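Local coordinates for protein RNA-directed RNA polymerase (Infectious pancreatic necrosis virus, PDB 3ZED) that catalyses RNA-templated synthesis of RNA from ribonucleoside triphosphates, probably both free and covalently attached to the viral genomic RNA, at residues T292-W295 with Y296-C299; T310-D313 with W314-T318; S323-Y326 with P327-L330. One frame throughout, in Å; residues are numbered along the deposited sequence.

Contact 1: residues T292-W295 with Y296-C299; sequences TDFW and YLSC
The carbonyl oxygen of Trp295 is gripped twice by Ser298. Ser298 OG donates to Trp295 O over 2.8 Å, lying in the carbonyl plane at a C=O...donor angle of 159°, while Ser298 N reaches Trp295 O at 3.0 Å from above that plane. The serine hydroxyl turns back to do this because its first torsion (77°) sets OG between the backbone N and the carbonyl carbon. One residue earlier the same spacing recurs: Leu297 N bonds Phe294 O at 2.9 Å. Phe294 has already left helical geometry, and these successive i to i+3 bonds mark a 3-10 turn that carries the chain from helix 283-293 into strand 299-310.

Trp295 and Tyr296, though adjacent, cross at about a right angle. Tyr296 CB sits over the six-membered ring of Trp295, 3.8 Å from its centroid and almost on the ring normal, a CH-pi contact. From there the phenol presents its edge to the five-membered ring, a T-shaped pair with centroids 5.5 Å apart and planes at 88°. At the benzo end of the indole, Cys299 CB approaches Trp295 CZ3 obliquely at 4.0 Å.

Phe294 and Leu297 leave the turn side by side, pointing the same way, with Phe294 CD1 3.8 Å from Leu297 CD1. Phe294 also receives the edge-to-face company of Phe270 in helix 260-278. The indole N-H is spent on Ala64 O, and Tyr296 packs on Ile65 and on Pro250, part of a predicted GTP site.

Two donors on Trp295 O and one on Phe294 O satisfy these carbonyls within the turn, whereas Leu297 O and Ser298 O find partners in Thr328 and Ser455. An indole held at its N-H and one face would probably be limited in rotation.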
loop_
_atom_site.group_PDB
_atom_site.type_symbol
_atom_site.label_atom_id
_atom_site.label_comp_id
_atom_site.label_asym_id
_atom_site.label_seq_id
_atom_site.Cartn_x
_atom_site.Cartn_y
_atom_site.Cartn_z
ATOM N N THR B 292 8.336 0.084 26.162
ATOM C CA THR B 292 8.478 -1.315 26.586
ATOM C C THR B 292 7.117 -1.861 27.093
ATOM O O THR B 292 6.794 -3.018 26.813
ATOM C CB THR B 292 9.597 -1.459 27.632
ATOM O OG1 THR B 292 10.774 -0.819 27.131
ATOM C CG2 THR B 292 9.927 -2.916 27.938
ATOM N N ASP B 293 6.317 -1.030 27.815
ATOM C CA ASP B 293 4.997 -1.424 28.325
ATOM C C ASP B 293 4.040 -1.770 27.180
ATOM O O ASP B 293 3.226 -2.672 27.338
ATOM C CB ASP B 293 4.387 -0.326 29.212
ATOM C CG ASP B 293 4.960 -0.210 30.624
ATOM O OD1 ASP B 293 5.877 -0.996 30.966
ATOM O OD2 ASP B 293 4.504 0.679 31.375
ATOM N N PHE B 294 4.161 -1.062 26.043
ATOM C CA PHE B 294 3.357 -1.239 24.836
ATOM C C PHE B 294 4.189 -1.871 23.688
ATOM O O PHE B 294 3.890 -1.614 22.522
ATOM C CB PHE B 294 2.781 0.113 24.385
ATOM C CG PHE B 294 1.708 0.681 25.278
ATOM C CD1 PHE B 294 0.365 0.392 25.053
ATOM C CD2 PHE B 294 2.032 1.542 26.320
ATOM C CE1 PHE B 294 -0.638 0.943 25.872
ATOM C CE2 PHE B 294 1.036 2.091 27.133
ATOM C CZ PHE B 294 -0.294 1.792 26.902
ATOM N N TRP B 295 5.213 -2.711 24.012
ATOM C CA TRP B 295 6.108 -3.363 23.037
ATOM C C TRP B 295 5.319 -4.022 21.893
ATOM O O TRP B 295 5.759 -3.976 20.745
ATOM C CB TRP B 295 7.024 -4.418 23.719
ATOM C CG TRP B 295 6.299 -5.654 24.201
ATOM C CD1 TRP B 295 5.784 -5.868 25.448
ATOM C CD2 TRP B 295 5.949 -6.813 23.418
ATOM N NE1 TRP B 295 5.146 -7.092 25.496
ATOM C CE2 TRP B 295 5.192 -7.670 24.250
ATOM C CE3 TRP B 295 6.176 -7.196 22.079
ATOM C CZ2 TRP B 295 4.695 -8.904 23.801
ATOM C CZ3 TRP B 295 5.657 -8.399 21.631
ATOM C CH2 TRP B 295 4.955 -9.254 22.497
ATOM N N TYR B 296 4.153 -4.645 22.221
ATOM C CA TYR B 296 3.314 -5.418 21.312
ATOM C C TYR B 296 2.711 -4.559 20.204
ATOM O O TYR B 296 2.302 -5.101 19.174
ATOM C CB TYR B 296 2.237 -6.187 22.092
ATOM C CG TYR B 296 1.414 -5.340 23.034
ATOM C CD1 TYR B 296 0.255 -4.703 22.597
ATOM C CD2 TYR B 296 1.773 -5.200 24.369
ATOM C CE1 TYR B 296 -0.495 -3.905 23.452
ATOM C CE2 TYR B 296 1.022 -4.419 25.240
ATOM C CZ TYR B 296 -0.119 -3.779 24.781
ATOM O OH TYR B 296 -0.876 -3.015 25.638
ATOM N N LEU B 297 2.713 -3.222 20.381
ATOM C CA LEU B 297 2.238 -2.290 19.363
ATOM C C LEU B 297 3.249 -2.173 18.208
ATOM O O LEU B 297 2.938 -1.550 17.190
ATOM C CB LEU B 297 1.932 -0.910 19.968
ATOM C CG LEU B 297 0.735 -0.798 20.932
ATOM C CD1 LEU B 297 0.441 0.652 21.253
ATOM C CD2 LEU B 297 -0.521 -1.457 20.370
ATOM N N SER B 298 4.430 -2.810 18.343
ATOM C CA SER B 298 5.458 -2.818 17.297
ATOM C C SER B 298 5.675 -4.224 16.704
ATOM O O SER B 298 6.650 -4.428 15.978
ATOM C CB SER B 298 6.777 -2.295 17.848
ATOM O OG SER B 298 7.409 -3.290 18.641
ATOM N N CYS B 299 4.799 -5.189 17.043
ATOM C CA CYS B 299 4.935 -6.574 16.607
ATOM C C CYS B 299 3.749 -6.966 15.746
ATOM O O CYS B 299 2.611 -6.986 16.221
ATOM C CB CYS B 299 5.097 -7.500 17.811
ATOM S SG CYS B 299 5.574 -9.204 17.397
#

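Contact 2: residues T310-D313 with W314-T318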
loop_
_atom_site.group_PDB
_atom_site.type_symbol
_atom_site.label_atom_id
_atom_site.label_comp_id
_atom_site.label_asym_id
_atom_site.label_seq_id
_atom_site.Cartn_x
_atom_site.Cartn_y
_atom_site.Cartn_z
ATOM N N THR B 310 3.645 -20.061 -7.696
ATOM C CA THR B 310 4.165 -21.131 -8.555
ATOM C C THR B 310 4.160 -22.397 -7.697
ATOM O O THR B 310 4.687 -22.359 -6.584
ATOM C CB THR B 310 5.547 -20.711 -9.091
ATOM O OG1 THR B 310 5.331 -19.744 -10.114
ATOM C CG2 THR B 310 6.325 -21.829 -9.677
ATOM N N GLN B 311 3.526 -23.495 -8.182
ATOM C CA GLN B 311 3.466 -24.784 -7.466
ATOM C C GLN B 311 4.861 -25.293 -7.086
ATOM O O GLN B 311 5.078 -25.687 -5.952
ATOM C CB GLN B 311 2.761 -25.853 -8.304
ATOM C CG GLN B 311 1.253 -25.652 -8.429
ATOM C CD GLN B 311 0.664 -26.654 -9.374
ATOM O OE1 GLN B 311 1.187 -27.743 -9.571
ATOM N NE2 GLN B 311 -0.443 -26.319 -9.983
ATOM N N VAL B 312 5.815 -25.236 -8.031
ATOM C CA VAL B 312 7.197 -25.689 -7.837
ATOM C C VAL B 312 7.889 -24.897 -6.681
ATOM O O VAL B 312 8.732 -25.472 -5.998
ATOM C CB VAL B 312 7.974 -25.643 -9.192
ATOM C CG1 VAL B 312 9.467 -25.409 -9.011
ATOM C CG2 VAL B 312 7.740 -26.933 -9.979
ATOM N N ASP B 313 7.481 -23.643 -6.419
ATOM C CA ASP B 313 8.067 -22.817 -5.351
ATOM C C ASP B 313 7.098 -22.569 -4.197
ATOM O O ASP B 313 7.330 -21.647 -3.411
ATOM C CB ASP B 313 8.568 -21.464 -5.900
ATOM C CG ASP B 313 9.530 -21.568 -7.073
ATOM O OD1 ASP B 313 10.420 -22.450 -7.038
ATOM O OD2 ASP B 313 9.380 -20.777 -8.034
ATOM N N TRP B 314 6.046 -23.417 -4.050
ATOM C CA TRP B 314 5.057 -23.304 -2.965
ATOM C C TRP B 314 5.701 -23.195 -1.580
ATOM O O TRP B 314 5.256 -22.384 -0.763
ATOM C CB TRP B 314 4.132 -24.520 -2.985
ATOM C CG TRP B 314 2.943 -24.407 -2.076
ATOM C CD1 TRP B 314 2.738 -25.086 -0.912
ATOM C CD2 TRP B 314 1.763 -23.621 -2.298
ATOM N NE1 TRP B 314 1.519 -24.751 -0.375
ATOM C CE2 TRP B 314 0.885 -23.870 -1.215
ATOM C CE3 TRP B 314 1.372 -22.707 -3.292
ATOM C CZ2 TRP B 314 -0.379 -23.262 -1.113
ATOM C CZ3 TRP B 314 0.134 -22.083 -3.174
ATOM C CH2 TRP B 314 -0.726 -22.358 -2.094
ATOM N N ASP B 315 6.725 -24.027 -1.306
ATOM C CA ASP B 315 7.415 -24.040 -0.014
ATOM C C ASP B 315 8.686 -23.160 -0.012
ATOM O O ASP B 315 9.423 -23.156 0.975
ATOM C CB ASP B 315 7.750 -25.492 0.393
ATOM C CG ASP B 315 6.520 -26.374 0.568
ATOM O OD1 ASP B 315 5.569 -25.939 1.255
ATOM O OD2 ASP B 315 6.509 -27.497 0.017
ATOM N N LYS B 316 8.926 -22.406 -1.087
ATOM C CA LYS B 316 10.111 -21.547 -1.211
ATOM C C LYS B 316 9.752 -20.078 -1.061
ATOM O O LYS B 316 10.625 -19.277 -0.721
ATOM C CB LYS B 316 10.812 -21.762 -2.572
ATOM C CG LYS B 316 11.428 -23.140 -2.760
ATOM C CD LYS B 316 11.883 -23.345 -4.200
ATOM C CE LYS B 316 11.926 -24.809 -4.601
ATOM N NZ LYS B 316 12.116 -24.975 -6.064
ATOM N N LYS B 317 8.485 -19.709 -1.356
ATOM C CA LYS B 317 8.072 -18.318 -1.309
ATOM C C LYS B 317 6.567 -18.131 -1.056
ATOM O O LYS B 317 5.735 -18.452 -1.901
ATOM C CB LYS B 317 8.471 -17.613 -2.625
ATOM C CG LYS B 317 8.101 -16.143 -2.716
ATOM C CD LYS B 317 8.060 -15.702 -4.179
ATOM C CE LYS B 317 7.355 -14.384 -4.373
ATOM N NZ LYS B 317 7.291 -13.998 -5.807
ATOM N N THR B 318 6.247 -17.592 0.121
ATOM C CA THR B 318 4.913 -17.156 0.518
ATOM C C THR B 318 5.099 -15.711 0.925
ATOM O O THR B 318 5.861 -15.443 1.850
ATOM C CB THR B 318 4.266 -18.010 1.629
ATOM O OG1 THR B 318 4.320 -19.402 1.310
ATOM C CG2 THR B 318 2.818 -17.568 1.951
HETATM O O HOH W 1 5.767 -19.594 -4.252
#
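Asp313 and Lys316 form a local salt bridge across a turn at the protein surface, in the connection between strands 299-310 and 320-323. Asp313 OD1 and Lys316 NZ are 3.2 Å apart, and the ammonium meets the carboxylate oxygen nearly along its C-O axis. The lysine chain, extended beyond CG, passes over the aspartate obliquely, bringing Lys316 CD to 3.3 Å from Asp313 OD1. Lys316 NZ also makes a weak bond to Val312 O, 3.4 Å away, so the cation is shared between a carboxylate and a carbonyl.

Beneath this pair the backbone folds as overlapping beta turns. Trp314 N bonds Gln311 O at 3.1 Å, following the earlier bond from Asp313 N to Thr310 O, and Lys316 N then bonds Asp313 O at 2.9 Å. The path reverses direction between two strands that pair antiparallel in the mixed sheet of the palm-family region.

Asp313 O accepts from two backbone amides and a water. Besides Lys316 N, which approaches from above the carbonyl plane, Asp313 O accepts from Lys317 N at 3.1 Å, and a water donates to Asp313 O at 2.7 Å. That same water donates to Lys317 O, linking Asp313 O to Lys317 O.

While the charged pair lies on the outer side, Trp314 turns inward: its CG is anti to the backbone N (chi1 -170°), and the indole reaches Pro37, Pro112 and an edge-to-face partner, Phe35. Asp315 OD1 is held separately by Ser163 OG, and Gln311 NE2 by Leu157 O at strand 157-160.

Contact 3: residues S323-Y326 with P327-L330; sequences SAPY and PTHL
A first torsion of -169° swings the phenol of Tyr326 to a place beside that residue's own carbonyl carbon, where Pro327 N approaches the ring obliquely. The torsion of His329 (chi1 178°) likewise sets CG beside its carbonyl carbon. The closer contacts of the two CB atoms are set by the backbone: the chain at the start of the helix puts Tyr326 CB 3.5 Å from Pro327 CD, and the helical path brings His329 CB to 3.6 Å from Tyr326 O.

These residues open helix 326-340. Pro325 occupies the N-cap position in a polyproline II-like, non-helical conformation (psi 138°), and the first two i to i+4 bonds start from it and its neighbour. His329 N reaches Pro325 O at 3.1 Å, and Leu330 N reaches Tyr326 O at 3.0 Å; both donors approach nearly along the acceptor's carbonyl bond. Pro325 CB touches Pro327 CD at 4.1 Å, an apolar contact. Thr328 adds its CB, 3.5 Å from Pro325 O, and sends OG1 to Leu297 O, in the turn before strand 299-310.

Around this start, Tyr326 packs on Ala263 and Pro327 on Leu266 and Ala267, all in helix 260-278, while Thr328 faces Met451 and Val452 of helix 438-452. The backbones of Tyr326 and Ala247 are hydrogen-bonded. Pro325 also lies beside Leu249, in the predicted GTP-binding stretch.

Because the N-cap is a proline, it has no side-chain hydroxyl or carboxylate to cap the helix, and Pro327 needs no acceptor since it lacks an N-H. This is consistent with a helix start held by main-chain bonds, the packing of the proline and tyrosine rings, and the threonine bond to Leu297 O.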
loop_
_atom_site.group_PDB
_atom_site.type_symbol
_atom_site.label_atom_id
_atom_site.label_comp_id
_atom_site.label_asym_id
_atom_site.label_seq_id
_atom_site.Cartn_x
_atom_site.Cartn_y
_atom_site.Cartn_z
ATOM N N SER B 323 0.868 -7.715 9.756
ATOM C CA SER B 323 -0.409 -7.215 10.197
ATOM C C SER B 323 -0.260 -6.411 11.497
ATOM O O SER B 323 -0.196 -6.957 12.601
ATOM C CB SER B 323 -1.412 -8.357 10.304
ATOM O OG SER B 323 -2.720 -7.835 10.445
ATOM N N ALA B 324 -0.198 -5.080 11.326
ATOM C CA ALA B 324 -0.021 -4.086 12.382
ATOM C C ALA B 324 -1.130 -4.123 13.401
ATOM O O ALA B 324 -2.309 -4.185 13.022
ATOM C CB ALA B 324 0.037 -2.677 11.780
ATOM N N PRO B 325 -0.763 -4.032 14.701
ATOM C CA PRO B 325 -1.790 -3.913 15.749
ATOM C C PRO B 325 -2.728 -2.743 15.449
ATOM O O PRO B 325 -2.275 -1.685 15.014
ATOM C CB PRO B 325 -0.957 -3.645 17.004
ATOM C CG PRO B 325 0.358 -4.271 16.711
ATOM C CD PRO B 325 0.595 -3.948 15.285
ATOM N N TYR B 326 -4.035 -2.951 15.649
ATOM C CA TYR B 326 -5.078 -1.951 15.419
ATOM C C TYR B 326 -4.702 -0.559 16.020
ATOM O O TYR B 326 -4.778 0.410 15.262
ATOM C CB TYR B 326 -6.440 -2.459 15.958
ATOM C CG TYR B 326 -7.678 -1.664 15.580
ATOM C CD1 TYR B 326 -7.597 -0.554 14.740
ATOM C CD2 TYR B 326 -8.943 -2.078 15.986
ATOM C CE1 TYR B 326 -8.736 0.158 14.370
ATOM C CE2 TYR B 326 -10.090 -1.374 15.620
ATOM C CZ TYR B 326 -9.980 -0.251 14.821
ATOM O OH TYR B 326 -11.105 0.471 14.508
ATOM N N PRO B 327 -4.252 -0.411 17.295
ATOM C CA PRO B 327 -3.935 0.943 17.811
ATOM C C PRO B 327 -2.812 1.645 17.037
ATOM O O PRO B 327 -2.934 2.838 16.772
ATOM C CB PRO B 327 -3.532 0.681 19.270
ATOM C CG PRO B 327 -4.167 -0.612 19.611
ATOM C CD PRO B 327 -4.082 -1.423 18.360
ATOM N N THR B 328 -1.747 0.899 16.639
ATOM C CA THR B 328 -0.604 1.438 15.871
ATOM C C THR B 328 -1.085 1.940 14.499
ATOM O O THR B 328 -0.739 3.062 14.121
ATOM C CB THR B 328 0.507 0.387 15.753
ATOM O OG1 THR B 328 0.916 0.062 17.069
ATOM C CG2 THR B 328 1.715 0.882 14.974
ATOM N N HIS B 329 -1.897 1.121 13.786
ATOM C CA HIS B 329 -2.470 1.453 12.476
ATOM C C HIS B 329 -3.312 2.742 12.558
ATOM O O HIS B 329 -3.196 3.596 11.684
ATOM C CB HIS B 329 -3.321 0.288 11.938
ATOM C CG HIS B 329 -3.960 0.607 10.627
ATOM N ND1 HIS B 329 -3.207 0.677 9.461
ATOM C CD2 HIS B 329 -5.243 0.928 10.340
ATOM C CE1 HIS B 329 -4.055 1.021 8.508
ATOM N NE2 HIS B 329 -5.290 1.168 8.982
ATOM N N LEU B 330 -4.121 2.886 13.622
ATOM C CA LEU B 330 -5.000 4.029 13.859
ATOM C C LEU B 330 -4.184 5.329 14.043
ATOM O O LEU B 330 -4.477 6.331 13.395
ATOM C CB LEU B 330 -5.869 3.727 15.101
ATOM C CG LEU B 330 -7.100 4.604 15.400
ATOM C CD1 LEU B 330 -8.091 4.652 14.200
ATOM C CD2 LEU B 330 -7.801 4.112 16.659
#

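Contacts 1, 2 and 3 follow one another along the chain within the palm region of the polymerase, around the antiparallel pair of strands 299-310 and 320-323. Contact 1 precedes the first strand, contact 2 turns between the strands, and contact 3 leads from the second into helix 326-340. The hairpin returns the chain on itself, so contacts 1 and 3 have centres about 11 Å apart and touch: Leu297 O lies 2.6 Å from Thr328 OG1, a probable hydrogen bond. Contact 2 lies at the far end, its centre about 32 Å from that of contact 1 and 29 Å from that of contact 3. The paired ends also flank residues of the predicted GTP-binding segment.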